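PDB 4OY7: putative secreted cellulose binding protein from Streptomyces coelicolor, which cleaves glycosidic bonds of cellulose oxidatively by a copper-dependent mechanism, this chain being its catalytic lytic polysaccharide monooxygenase domain. Local coordinates for residues A4-S9 and P101-N106; P27-C32 and D88-H93; Q33-Q38 and F79-A84; G168-F173 and S189-D194. One frame throughout, in Å; residues are numbered along the deposited sequence. Where two conformers were deposited one is given.

Interaction 1 (A4-S9 and P101-N106)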
loop_
_atom_site.group_PDB
_atom_site.type_symbol
_atom_site.label_atom_id
_atom_site.label_comp_id
_atom_site.label_asym_id
_atom_site.label_seq_id
_atom_site.Cartn_x
_atom_site.Cartn_y
_atom_site.Cartn_z
ATOM N N ALA A 4 1.331 1.699 3.815
ATOM C CA ALA A 4 0.706 0.909 4.819
ATOM C C ALA A 4 1.679 -0.159 5.348
ATOM O O ALA A 4 2.407 -0.794 4.569
ATOM C CB ALA A 4 -0.541 0.244 4.279
ATOM N N MET A 5 1.692 -0.320 6.680
ATOM C CA MET A 5 2.465 -1.384 7.313
ATOM C C MET A 5 1.623 -2.569 7.805
ATOM O O MET A 5 2.116 -3.696 7.892
ATOM C CB MET A 5 3.279 -0.813 8.485
ATOM C CG MET A 5 4.279 0.264 8.068
ATOM S SD MET A 5 4.948 1.157 9.488
ATOM C CE MET A 5 5.873 -0.206 10.153
ATOM N N MET A 6 0.352 -2.324 8.121
ATOM C CA MET A 6 -0.561 -3.355 8.615
ATOM C C MET A 6 -1.974 -2.950 8.189
ATOM O O MET A 6 -2.442 -1.901 8.643
ATOM C CB MET A 6 -0.529 -3.415 10.151
ATOM C CG MET A 6 0.671 -4.135 10.747
ATOM S SD MET A 6 0.415 -4.793 12.424
ATOM C CE MET A 6 -0.914 -5.940 12.124
ATOM N N PRO A 7 -2.614 -3.681 7.222
ATOM C CA PRO A 7 -2.050 -4.725 6.325
ATOM C C PRO A 7 -1.023 -4.109 5.388
ATOM O O PRO A 7 -1.289 -3.090 4.733
ATOM C CB PRO A 7 -3.269 -5.200 5.520
ATOM C CG PRO A 7 -4.171 -4.030 5.504
ATOM C CD PRO A 7 -4.014 -3.389 6.868
ATOM N N GLY A 8 0.145 -4.732 5.349
ATOM C CA GLY A 8 1.310 -4.125 4.758
ATOM C C GLY A 8 1.185 -4.007 3.273
ATOM O O GLY A 8 0.597 -4.858 2.621
ATOM N N SER A 9 1.763 -2.941 2.739
ATOM C CA SER A 9 1.754 -2.672 1.319
ATOM C C SER A 9 2.752 -3.599 0.611
ATOM O O SER A 9 3.547 -4.287 1.265
ATOM C CB SER A 9 2.130 -1.213 1.085
ATOM O OG SER A 9 3.525 -1.035 1.247
ATOM N N PRO A 101 -6.677 -3.279 13.604
ATOM C CA PRO A 101 -5.831 -2.101 13.814
ATOM C C PRO A 101 -4.961 -1.853 12.585
ATOM O O PRO A 101 -4.117 -2.689 12.259
ATOM C CB PRO A 101 -4.957 -2.497 15.001
ATOM C CG PRO A 101 -4.904 -3.990 14.967
ATOM C CD PRO A 101 -6.193 -4.460 14.341
ATOM N N VAL A 102 -5.103 -0.694 11.970
ATOM C CA VAL A 102 -4.338 -0.328 10.765
ATOM C C VAL A 102 -3.120 0.495 11.189
ATOM O O VAL A 102 -3.220 1.271 12.132
ATOM C CB VAL A 102 -5.212 0.476 9.771
ATOM C CG1 VAL A 102 -4.377 1.048 8.612
ATOM C CG2 VAL A 102 -6.366 -0.377 9.247
ATOM N N GLU A 103 -1.974 0.254 10.532
ATOM C CA GLU A 103 -0.715 0.965 10.787
ATOM C C GLU A 103 -0.190 1.482 9.479
ATOM O O GLU A 103 -0.216 0.741 8.499
ATOM C CB GLU A 103 0.321 0.025 11.434
ATOM C CG GLU A 103 -0.159 -0.419 12.802
ATOM C CD GLU A 103 0.900 -1.016 13.734
ATOM O OE1 GLU A 103 2.106 -0.999 13.452
ATOM O OE2 GLU A 103 0.511 -1.522 14.787
ATOM N N TYR A 104 0.166 2.763 9.429
ATOM C CA TYR A 104 0.714 3.364 8.226
ATOM C C TYR A 104 2.003 4.078 8.587
ATOM O O TYR A 104 2.042 4.798 9.588
ATOM C CB TYR A 104 -0.298 4.327 7.612
ATOM C CG TYR A 104 -0.026 4.748 6.183
ATOM C CD1 TYR A 104 0.999 5.648 5.897
ATOM C CD2 TYR A 104 -0.815 4.304 5.129
ATOM C CE1 TYR A 104 1.263 6.046 4.607
ATOM C CE2 TYR A 104 -0.582 4.724 3.846
ATOM C CZ TYR A 104 0.472 5.585 3.584
ATOM O OH TYR A 104 0.719 5.999 2.300
ATOM N N SER A 105 3.082 3.819 7.843
ATOM C CA SER A 105 4.387 4.366 8.186
ATOM C C SER A 105 4.377 5.876 8.318
ATOM O O SER A 105 3.817 6.550 7.501
ATOM C CB SER A 105 5.421 3.976 7.124
ATOM O OG SER A 105 6.652 4.649 7.319
ATOM N N ASN A 106 5.046 6.389 9.358
ATOM C CA ASN A 106 5.304 7.834 9.461
ATOM C C ASN A 106 6.783 8.139 9.224
ATOM O O ASN A 106 7.391 8.903 9.972
ATOM C CB ASN A 106 4.852 8.403 10.813
ATOM C CG ASN A 106 5.619 7.832 11.975
ATOM O OD1 ASN A 106 6.425 6.923 11.802
ATOM N ND2 ASN A 106 5.351 8.335 13.170
#
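Met-6 and Glu-103 run side by side on one face of an antiparallel strand pair, the CB of Met-6 lying 3.8 Å from the CB of Glu-103, and the pairing here is broken by a classic beta bulge. Met-5 and Met-6 both sit opposite Glu-103, and their two N-H groups reach its carbonyl oxygen from the same face of the carbonyl plane: Met-5 N at 2.8 Å from Glu-103 O, and Met-6 N at 3.1 Å from that oxygen. The return bond, from Glu-103 N to Met-6 O, lies in the carbonyl plane on a lone pair. The extra residue turns Met-5 toward the partner strand, where its chain, bent at chi3 (68°), lays SD against the backbone of Ser-105, 3.5 Å from the CA of that serine. Further out on the Met-6 face, the Met-6 sulfur lies alongside the Glu-103 carboxylate.

Ala-4 and Tyr-104 occupy the other face, which is turned toward strands 168-178 and 184-193, so this edge of the four-stranded sheet closes over the second sheet of the immunoglobulin-like beta-sandwich core of this enzyme family. Ser-105 brings the strand close to the copper site, its side chain about 6 Å from that of the copper ligand His-1. The Tyr-104 ring turns one face to the start of strand 4-6, with Ala-4 N over it, offset toward the rim, 3.6 Å from Tyr-104 CE2.

Interaction 2 (P27-C32 and D88-H93); sequences PTNPAC and DWPRTH
Asn-29 spans the contact with its side-chain amide: ND2 donates to the backbone oxygen of Asp-88, Asn-29 ND2 to Asp-88 O being 2.9 Å, in the plane of both the amide and the carbonyl. The same amide crosses the ring of Pro-90, whose CD lies 3.5 Å from Asn-29 OD1. Beside it the methyl of Ala-31 rests over one face of the Trp-89 indole, CB standing 4.0 Å from the centroid of the five-membered ring, while Cys-32 SG touches Pro-90 CG at 3.5 Å. The Asp-88 carboxylate crosses Pro-30, OD2 near its CG, and sets OD1 against the Ala-31 methyl; its charge is paired with Arg-86.

What fixes the amide is its place as N-cap of helix 30-39. With CG of Asn-29 anti to the backbone N (chi1 172°), Asn-29 OD1 turns back over the first turn and accepts from Cys-32 N at 3.0 Å, on a lone pair, so one side chain caps the helix and ties it to the 88-93 segment. Replacing Asn-29 with a leucine would probably leave Cys-32 N without its cap and the Asp-88 carbonyl without this donor.

Farther out, Cys-32 is joined by a disulfide to Cys-14 of helix 10-18, and Pro-90 packs on Leu-13 of that helix. The indole is positioned by its NE1 bond to Ala-84 O and by a cation-pi contact with Arg-10; beyond it, Thr-92 leads into the strand that pairs with 184-193.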
loop_
_atom_site.group_PDB
_atom_site.type_symbol
_atom_site.label_atom_id
_atom_site.label_comp_id
_atom_site.label_asym_id
_atom_site.label_seq_id
_atom_site.Cartn_x
_atom_site.Cartn_y
_atom_site.Cartn_z
ATOM N N PRO A 27 14.896 -11.740 -1.369
ATOM C CA PRO A 27 13.510 -12.182 -1.201
ATOM C C PRO A 27 13.348 -13.649 -1.535
ATOM O O PRO A 27 14.080 -14.174 -2.376
ATOM C CB PRO A 27 12.737 -11.334 -2.208
ATOM C CG PRO A 27 13.728 -10.840 -3.190
ATOM C CD PRO A 27 15.063 -10.822 -2.509
ATOM N N THR A 28 12.408 -14.303 -0.860
ATOM C CA THR A 28 12.033 -15.671 -1.216
ATOM C C THR A 28 10.658 -15.710 -1.890
ATOM O O THR A 28 10.343 -16.652 -2.595
ATOM C CB THR A 28 12.072 -16.621 -0.009
ATOM O OG1 THR A 28 11.228 -16.132 1.023
ATOM C CG2 THR A 28 13.485 -16.735 0.529
ATOM N N ASN A 29 9.846 -14.687 -1.671
ATOM C CA ASN A 29 8.551 -14.639 -2.316
ATOM C C ASN A 29 8.748 -14.369 -3.811
ATOM O O ASN A 29 9.502 -13.482 -4.202
ATOM C CB ASN A 29 7.638 -13.586 -1.683
ATOM C CG ASN A 29 6.351 -13.392 -2.474
ATOM O OD1 ASN A 29 6.337 -12.700 -3.478
ATOM N ND2 ASN A 29 5.265 -13.984 -2.006
ATOM N N PRO A 30 8.087 -15.147 -4.668
ATOM C CA PRO A 30 8.425 -15.027 -6.097
ATOM C C PRO A 30 7.997 -13.727 -6.759
ATOM O O PRO A 30 8.663 -13.262 -7.673
ATOM C CB PRO A 30 7.710 -16.235 -6.738
ATOM C CG PRO A 30 6.746 -16.713 -5.707
ATOM C CD PRO A 30 7.340 -16.380 -4.374
ATOM N N ALA A 31 6.875 -13.153 -6.337
ATOM C CA ALA A 31 6.460 -11.861 -6.848
ATOM C C ALA A 31 7.462 -10.767 -6.392
ATOM O O ALA A 31 7.786 -9.867 -7.140
ATOM C CB ALA A 31 5.044 -11.527 -6.420
ATOM N N CYS A 32 7.950 -10.870 -5.161
ATOM C CA CYS A 32 8.973 -9.969 -4.660
ATOM C C CYS A 32 10.285 -10.116 -5.417
ATOM O O CYS A 32 10.910 -9.131 -5.772
ATOM C CB CYS A 32 9.192 -10.173 -3.161
ATOM S SG CYS A 32 7.777 -9.801 -2.099
ATOM N N ASP A 88 0.436 -14.084 -6.419
ATOM C CA ASP A 88 1.434 -14.703 -5.531
ATOM C C ASP A 88 2.211 -13.679 -4.677
ATOM O O ASP A 88 3.178 -14.063 -4.025
ATOM C CB ASP A 88 2.369 -15.678 -6.290
ATOM C CG ASP A 88 3.157 -15.017 -7.427
ATOM O OD1 ASP A 88 2.850 -13.859 -7.801
ATOM O OD2 ASP A 88 4.136 -15.649 -7.896
ATOM N N TRP A 89 1.789 -12.418 -4.648
ATOM C CA TRP A 89 2.374 -11.437 -3.748
ATOM C C TRP A 89 2.149 -11.879 -2.295
ATOM O O TRP A 89 1.229 -12.667 -2.022
ATOM C CB TRP A 89 1.713 -10.072 -3.923
ATOM C CG TRP A 89 2.013 -9.323 -5.178
ATOM C CD1 TRP A 89 1.223 -9.228 -6.301
ATOM C CD2 TRP A 89 3.158 -8.501 -5.437
ATOM N NE1 TRP A 89 1.813 -8.418 -7.227
ATOM C CE2 TRP A 89 3.015 -7.977 -6.743
ATOM C CE3 TRP A 89 4.314 -8.200 -4.717
ATOM C CZ2 TRP A 89 3.959 -7.095 -7.313
ATOM C CZ3 TRP A 89 5.245 -7.348 -5.280
ATOM C CH2 TRP A 89 5.084 -6.828 -6.601
ATOM N N PRO A 90 3.003 -11.420 -1.369
ATOM C CA PRO A 90 2.707 -11.667 0.032
ATOM C C PRO A 90 1.382 -11.051 0.407
ATOM O O PRO A 90 1.020 -10.048 -0.152
ATOM C CB PRO A 90 3.847 -10.939 0.766
ATOM C CG PRO A 90 4.918 -10.769 -0.232
ATOM C CD PRO A 90 4.217 -10.616 -1.545
ATOM N N ARG A 91 0.660 -11.631 1.355
ATOM C CA ARG A 91 -0.625 -11.072 1.708
ATOM C C ARG A 91 -0.924 -11.238 3.184
ATOM O O ARG A 91 -0.388 -12.116 3.858
ATOM C CB ARG A 91 -1.759 -11.682 0.883
ATOM C CG ARG A 91 -2.104 -13.150 1.146
ATOM C CD ARG A 91 -3.066 -13.739 0.098
ATOM N NE ARG A 91 -2.464 -13.582 -1.224
ATOM C CZ ARG A 91 -2.802 -12.659 -2.123
ATOM N NH1 ARG A 91 -2.082 -12.545 -3.229
ATOM N NH2 ARG A 91 -3.840 -11.846 -1.949
ATOM N N THR A 92 -1.836 -10.404 3.641
ATOM C CA THR A 92 -2.325 -10.431 5.006
ATOM C C THR A 92 -3.672 -11.151 5.051
ATOM O O THR A 92 -4.582 -10.836 4.282
ATOM C CB THR A 92 -2.485 -9.012 5.544
ATOM O OG1 THR A 92 -1.230 -8.319 5.446
ATOM C CG2 THR A 92 -2.913 -9.030 7.028
ATOM N N HIS A 93 -3.769 -12.091 5.983
ATOM C CA HIS A 93 -4.977 -12.879 6.163
ATOM C C HIS A 93 -5.910 -12.134 7.107
ATOM O O HIS A 93 -5.514 -11.774 8.225
ATOM C CB HIS A 93 -4.590 -14.272 6.693
ATOM C CG HIS A 93 -3.800 -15.067 5.701
ATOM N ND1 HIS A 93 -4.316 -16.172 5.054
ATOM C CD2 HIS A 93 -2.543 -14.901 5.224
ATOM C CE1 HIS A 93 -3.409 -16.648 4.216
ATOM N NE2 HIS A 93 -2.331 -15.887 4.289
#

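Interaction 3 (Q33-Q38 and F79-A84)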
loop_
_atom_site.group_PDB
_atom_site.type_symbol
_atom_site.label_atom_id
_atom_site.label_comp_id
_atom_site.label_asym_id
_atom_site.label_seq_id
_atom_site.Cartn_x
_atom_site.Cartn_y
_atom_site.Cartn_z
ATOM N N GLN A 33 10.702 -11.350 -5.675
ATOM C CA GLN A 33 11.898 -11.574 -6.492
ATOM C C GLN A 33 11.739 -10.962 -7.880
ATOM O O GLN A 33 12.664 -10.320 -8.388
ATOM C CB GLN A 33 12.227 -13.061 -6.614
ATOM C CG GLN A 33 13.510 -13.305 -7.398
ATOM C CD GLN A 33 14.727 -12.684 -6.731
ATOM O OE1 GLN A 33 15.369 -11.781 -7.282
ATOM N NE2 GLN A 33 15.043 -13.157 -5.532
ATOM N N ALA A 34 10.568 -11.139 -8.490
ATOM C CA ALA A 34 10.326 -10.607 -9.825
ATOM C C ALA A 34 10.383 -9.090 -9.827
ATOM O O ALA A 34 10.967 -8.505 -10.736
ATOM C CB ALA A 34 8.985 -11.080 -10.364
ATOM N N ALA A 35 9.795 -8.466 -8.806
ATOM C CA ALA A 35 9.791 -7.007 -8.701
ATOM C C ALA A 35 11.180 -6.473 -8.429
ATOM O O ALA A 35 11.548 -5.404 -8.921
ATOM C CB ALA A 35 8.835 -6.541 -7.612
ATOM N N LEU A 36 11.969 -7.199 -7.650
ATOM C CA LEU A 36 13.357 -6.793 -7.418
ATOM C C LEU A 36 14.148 -6.844 -8.727
ATOM O O LEU A 36 14.909 -5.927 -9.056
ATOM C CB LEU A 36 14.020 -7.686 -6.364
ATOM C CG LEU A 36 15.495 -7.438 -6.050
ATOM C CD1 LEU A 36 15.688 -6.057 -5.450
ATOM C CD2 LEU A 36 16.034 -8.475 -5.093
ATOM N N ASP A 37 13.960 -7.922 -9.478
ATOM C CA ASP A 37 14.668 -8.115 -10.744
ATOM C C ASP A 37 14.250 -7.058 -11.783
ATOM O O ASP A 37 15.091 -6.569 -12.558
ATOM C CB ASP A 37 14.425 -9.528 -11.287
ATOM C CG ASP A 37 15.096 -10.623 -10.447
ATOM O OD1 ASP A 37 14.677 -11.806 -10.554
ATOM O OD2 ASP A 37 16.055 -10.323 -9.695
ATOM N N GLN A 38 12.978 -6.685 -11.804
ATOM C CA GLN A 38 12.562 -5.644 -12.737
ATOM C C GLN A 38 12.889 -4.215 -12.287
ATOM O O GLN A 38 13.590 -3.485 -12.981
ATOM C CB GLN A 38 11.086 -5.733 -13.055
ATOM C CG GLN A 38 10.679 -4.534 -13.898
ATOM C CD GLN A 38 9.243 -4.537 -14.340
ATOM O OE1 GLN A 38 8.667 -5.585 -14.606
ATOM N NE2 GLN A 38 8.663 -3.336 -14.453
ATOM N N PHE A 79 8.896 2.051 -9.314
ATOM C CA PHE A 79 8.020 1.150 -8.548
ATOM C C PHE A 79 7.092 0.421 -9.491
ATOM O O PHE A 79 6.128 -0.212 -9.058
ATOM C CB PHE A 79 7.157 1.942 -7.541
ATOM C CG PHE A 79 7.922 2.481 -6.368
ATOM C CD1 PHE A 79 8.484 1.635 -5.410
ATOM C CD2 PHE A 79 8.067 3.855 -6.209
ATOM C CE1 PHE A 79 9.202 2.156 -4.339
ATOM C CE2 PHE A 79 8.789 4.378 -5.158
ATOM C CZ PHE A 79 9.351 3.535 -4.212
ATOM N N SER A 80 7.412 0.447 -10.776
ATOM C CA SER A 80 6.519 -0.083 -11.810
ATOM C C SER A 80 6.167 -1.560 -11.603
ATOM O O SER A 80 5.024 -1.967 -11.851
ATOM C CB SER A 80 7.113 0.156 -13.208
ATOM O OG SER A 80 6.230 -0.264 -14.243
ATOM N N ALA A 81 7.130 -2.336 -11.126
ATOM C CA ALA A 81 6.923 -3.780 -10.913
ATOM C C ALA A 81 5.869 -4.118 -9.873
ATOM O O ALA A 81 5.303 -5.208 -9.910
ATOM C CB ALA A 81 8.238 -4.490 -10.567
ATOM N N TYR A 82 5.575 -3.163 -8.996
ATOM C CA TYR A 82 4.645 -3.346 -7.888
ATOM C C TYR A 82 3.209 -3.204 -8.372
ATOM O O TYR A 82 2.292 -3.458 -7.622
ATOM C CB TYR A 82 5.027 -2.425 -6.694
ATOM C CG TYR A 82 6.410 -2.793 -6.209
ATOM C CD1 TYR A 82 6.595 -3.802 -5.279
ATOM C CD2 TYR A 82 7.547 -2.213 -6.765
ATOM C CE1 TYR A 82 7.853 -4.189 -4.876
ATOM C CE2 TYR A 82 8.810 -2.602 -6.377
ATOM C CZ TYR A 82 8.968 -3.601 -5.427
ATOM O OH TYR A 82 10.221 -4.049 -5.043
ATOM N N ASN A 83 3.008 -2.836 -9.639
ATOM C CA ASN A 83 1.703 -3.005 -10.287
ATOM C C ASN A 83 1.409 -4.394 -10.885
ATOM O O ASN A 83 0.269 -4.627 -11.304
ATOM C CB ASN A 83 1.500 -1.945 -11.408
ATOM C CG ASN A 83 1.450 -0.550 -10.854
ATOM O OD1 ASN A 83 0.625 -0.244 -9.955
ATOM N ND2 ASN A 83 2.328 0.304 -11.349
ATOM N N ALA A 84 2.387 -5.301 -10.935
ATOM C CA ALA A 84 2.197 -6.608 -11.583
ATOM C C ALA A 84 0.940 -7.295 -11.078
ATOM O O ALA A 84 0.734 -7.452 -9.878
ATOM C CB ALA A 84 3.421 -7.490 -11.365
HETATM O O HOH W 1 11.964 -3.399 -7.001
#
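Ala-35 and Ala-81 bring two helical pieces together methyl to methyl: the middle of helix 30-39 meets the short 3-10 turn 80-83, both in the long, helix-bearing and strand-poor region between strands 4-6 and 92-94 of this monooxygenase domain. Small side chains permit the close approach. Ala-81 CB sits 3.5 Å from Ala-35 CA, and the two CA atoms, of Ala-35 and Ala-81, are 4.9 Å apart. At one border of the patch, the extended chain of Gln-38 runs past the same methyl, with its CD 3.9 Å from Ala-81 CB.

The aromatic part of the contact belongs to Tyr-82. Its ring presents a face to the methyl of Ala-35, whose CB lies 4.0 Å from the ring centroid and is displaced toward the hydroxyl end, making a CH-pi contact. CG of the tyrosine stands anti to the carbonyl carbon (chi1 -61°), which carries the ring out of the 3-10 turn and across to the helix. Ala-43 and Leu-44 of helix 42-45, together with Thr-11, pack against this side chain as well.

Between the two segments the polar link passes through water; just beyond, Ser-39 OG, at the end of the same helix, bonds directly to Ala-81 N, and Tyr-82 O bonds to Arg-10. A leucine in place of Tyr-82, lacking ring and hydroxyl, would probably leave the Ala-35 methyl poorly covered and the bridging water without its partner on the turn. That water donates to Ala-35 O at 2.8 Å and accepts from Tyr-82 OH at 2.7 Å.

Interaction 4 (G168-F173 and S189-D194)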
loop_
_atom_site.group_PDB
_atom_site.type_symbol
_atom_site.label_atom_id
_atom_site.label_comp_id
_atom_site.label_asym_id
_atom_site.label_seq_id
_atom_site.Cartn_x
_atom_site.Cartn_y
_atom_site.Cartn_z
ATOM N N GLY A 168 -12.025 -14.703 -0.181
ATOM C CA GLY A 168 -10.975 -14.752 -1.182
ATOM C C GLY A 168 -10.103 -13.508 -1.203
ATOM O O GLY A 168 -10.113 -12.682 -0.277
ATOM N N ASP A 169 -9.316 -13.385 -2.264
ATOM C CA ASP A 169 -8.317 -12.332 -2.348
ATOM C C ASP A 169 -8.972 -10.986 -2.619
ATOM O O ASP A 169 -10.033 -10.908 -3.242
ATOM C CB ASP A 169 -7.329 -12.616 -3.494
ATOM C CG ASP A 169 -6.373 -13.775 -3.212
ATOM O OD1 ASP A 169 -6.157 -14.128 -2.034
ATOM O OD2 ASP A 169 -5.777 -14.293 -4.193
ATOM N N ALA A 170 -8.289 -9.934 -2.202
ATOM C CA ALA A 170 -8.729 -8.559 -2.427
ATOM C C ALA A 170 -7.487 -7.682 -2.291
ATOM O O ALA A 170 -6.410 -8.173 -2.014
ATOM C CB ALA A 170 -9.805 -8.182 -1.410
ATOM N N LEU A 171 -7.642 -6.383 -2.460
ATOM C CA LEU A 171 -6.537 -5.463 -2.224
ATOM C C LEU A 171 -7.092 -4.209 -1.544
ATOM O O LEU A 171 -8.196 -3.745 -1.856
ATOM C CB LEU A 171 -5.876 -5.154 -3.546
ATOM C CG LEU A 171 -4.728 -4.166 -3.598
ATOM C CD1 LEU A 171 -3.931 -4.538 -4.850
ATOM C CD2 LEU A 171 -5.239 -2.734 -3.659
ATOM N N ILE A 172 -6.346 -3.679 -0.589
ATOM C CA ILE A 172 -6.679 -2.394 0.034
ATOM C C ILE A 172 -5.717 -1.355 -0.515
ATOM O O ILE A 172 -4.505 -1.470 -0.340
ATOM C CB ILE A 172 -6.586 -2.460 1.578
ATOM C CG1 ILE A 172 -7.701 -3.360 2.133
ATOM C CG2 ILE A 172 -6.699 -1.083 2.210
ATOM C CD1 ILE A 172 -7.484 -3.799 3.560
ATOM N N PHE A 173 -6.283 -0.340 -1.154
ATOM C CA PHE A 173 -5.518 0.779 -1.714
ATOM C C PHE A 173 -5.743 1.999 -0.849
ATOM O O PHE A 173 -6.895 2.285 -0.452
ATOM C CB PHE A 173 -5.993 1.116 -3.130
ATOM C CG PHE A 173 -5.527 2.448 -3.610
ATOM C CD1 PHE A 173 -4.177 2.670 -3.910
ATOM C CD2 PHE A 173 -6.419 3.493 -3.760
ATOM C CE1 PHE A 173 -3.755 3.906 -4.354
ATOM C CE2 PHE A 173 -5.982 4.742 -4.185
ATOM C CZ PHE A 173 -4.642 4.953 -4.441
ATOM N N SER A 189 -2.118 -2.984 -0.682
ATOM C CA SER A 189 -1.943 -4.113 0.233
ATOM C C SER A 189 -2.795 -5.301 -0.225
ATOM O O SER A 189 -4.015 -5.239 -0.277
ATOM C CB SER A 189 -2.373 -3.700 1.630
ATOM O OG SER A 189 -1.630 -2.575 2.078
ATOM N N ASP A 190 -2.116 -6.396 -0.541
ATOM C CA ASP A 190 -2.774 -7.640 -0.843
ATOM C C ASP A 190 -3.289 -8.296 0.418
ATOM O O ASP A 190 -2.554 -8.412 1.422
ATOM C CB ASP A 190 -1.806 -8.581 -1.540
ATOM C CG ASP A 190 -1.434 -8.091 -2.918
ATOM O OD1 ASP A 190 -0.344 -7.528 -3.047
ATOM O OD2 ASP A 190 -2.250 -8.196 -3.855
ATOM N N VAL A 191 -4.541 -8.736 0.384
ATOM C CA VAL A 191 -5.181 -9.373 1.543
ATOM C C VAL A 191 -5.982 -10.575 1.059
ATOM O O VAL A 191 -6.228 -10.734 -0.162
ATOM C CB VAL A 191 -6.094 -8.402 2.324
ATOM C CG1 VAL A 191 -5.308 -7.148 2.701
ATOM C CG2 VAL A 191 -7.363 -8.064 1.550
ATOM N N VAL A 192 -6.369 -11.430 1.991
ATOM C CA VAL A 192 -7.322 -12.506 1.699
ATOM C C VAL A 192 -8.281 -12.605 2.862
ATOM O O VAL A 192 -7.861 -12.585 4.024
ATOM C CB VAL A 192 -6.632 -13.857 1.379
ATOM C CG1 VAL A 192 -5.676 -14.274 2.476
ATOM C CG2 VAL A 192 -7.653 -14.952 1.116
ATOM N N PHE A 193 -9.570 -12.681 2.538
ATOM C CA PHE A 193 -10.623 -12.822 3.534
ATOM C C PHE A 193 -10.889 -14.311 3.742
ATOM O O PHE A 193 -11.872 -14.891 3.214
ATOM C CB PHE A 193 -11.899 -12.093 3.104
ATOM C CG PHE A 193 -11.774 -10.592 3.078
ATOM C CD1 PHE A 193 -11.764 -9.853 4.267
ATOM C CD2 PHE A 193 -11.703 -9.914 1.871
ATOM C CE1 PHE A 193 -11.675 -8.472 4.219
ATOM C CE2 PHE A 193 -11.628 -8.533 1.826
ATOM C CZ PHE A 193 -11.594 -7.821 3.008
ATOM N N ASP A 194 -10.023 -14.939 4.532
ATOM C CA ASP A 194 -10.153 -16.373 4.825
ATOM C C ASP A 194 -10.257 -16.673 6.318
ATOM O O ASP A 194 -10.237 -17.832 6.716
ATOM C CB ASP A 194 -9.011 -17.169 4.207
ATOM C CG ASP A 194 -7.647 -16.820 4.790
ATOM O OD1 ASP A 194 -7.530 -15.873 5.620
ATOM O OD2 ASP A 194 -6.661 -17.496 4.385
HETATM O O HOH W 2 -11.122 -17.107 1.279
HETATM O O HOH W 3 -4.584 -9.586 -3.544
HETATM O O HOH W 4 -2.542 -0.121 1.363
#
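Ile-172 and Ser-189 exchange a pair of backbone hydrogen bonds, each of 2.8 Å: Ile-172 N to Ser-189 O, and Ser-189 N to Ile-172 O. They form one hydrogen-bonded pair of the antiparallel hairpin 168-178/184-193, in the larger sheet of the beta-sandwich. Ala-170 and Val-191 make the next such pair, and Phe-193 N gives Gly-168 O a nearly straight bond (173°), whereas the return bond is weak. A water supplements that end, accepting from Gly-168 N and donating to Phe-193 O. Another water joins Ile-172 O to Ser-189 OG, the hydroxyl that also bonds to Pro-7 O.

Side chains alternate between the two faces. On one, Asp-190 forms a salt bridge with Arg-10, and the Leu-171 side chain crosses it obliquely, CD1 4.1 Å from Asp-190 OD2. Nearby, the carboxylate of Asp-169 reaches Val-192, OD1 coming within 3.5 Å of Val-192 CB; its ion pair with Arg-91 is long and weak.

The other face, shared with Ser-189, is mainly apolar: Ala-170, Ile-172, Val-191 and Phe-193, to which strand 112-119, the neighbour of 168-178, adds Val-116 and Leu-118. Val-191 splits its branches between two partners. CG1, anti to the carbonyl carbon (chi1 -54°), meets Ile-172 CD1, the two side chains crossing at about a right angle, while CG2 touches the Ala-170 methyl. That methyl is also approached by the phenylalanine ring, with Phe-193 CE2 at 3.7 Å from Ala-170 CB.

How the interactions relate
Interactions 1 and 4 are the buried, strand-to-strand contacts, one in each sheet of the sandwich, and both rest on backbone hydrogen bonds; the first is interrupted by a bulge, the second keeps a regular register. They touch at the loop after strand 4-6. Interactions 2 and 3 are only partly buried and lie in the helix-bearing region between strands 4-6 and 92-94, interaction 2 ending where that last strand begins. They share helix 30-39 and rely on side chains: a capping amide in one, methyls, a ring and a water in the other. The Trp-89 indole touches both, and the chain running on from interaction 2 joins the sheet of interaction 4.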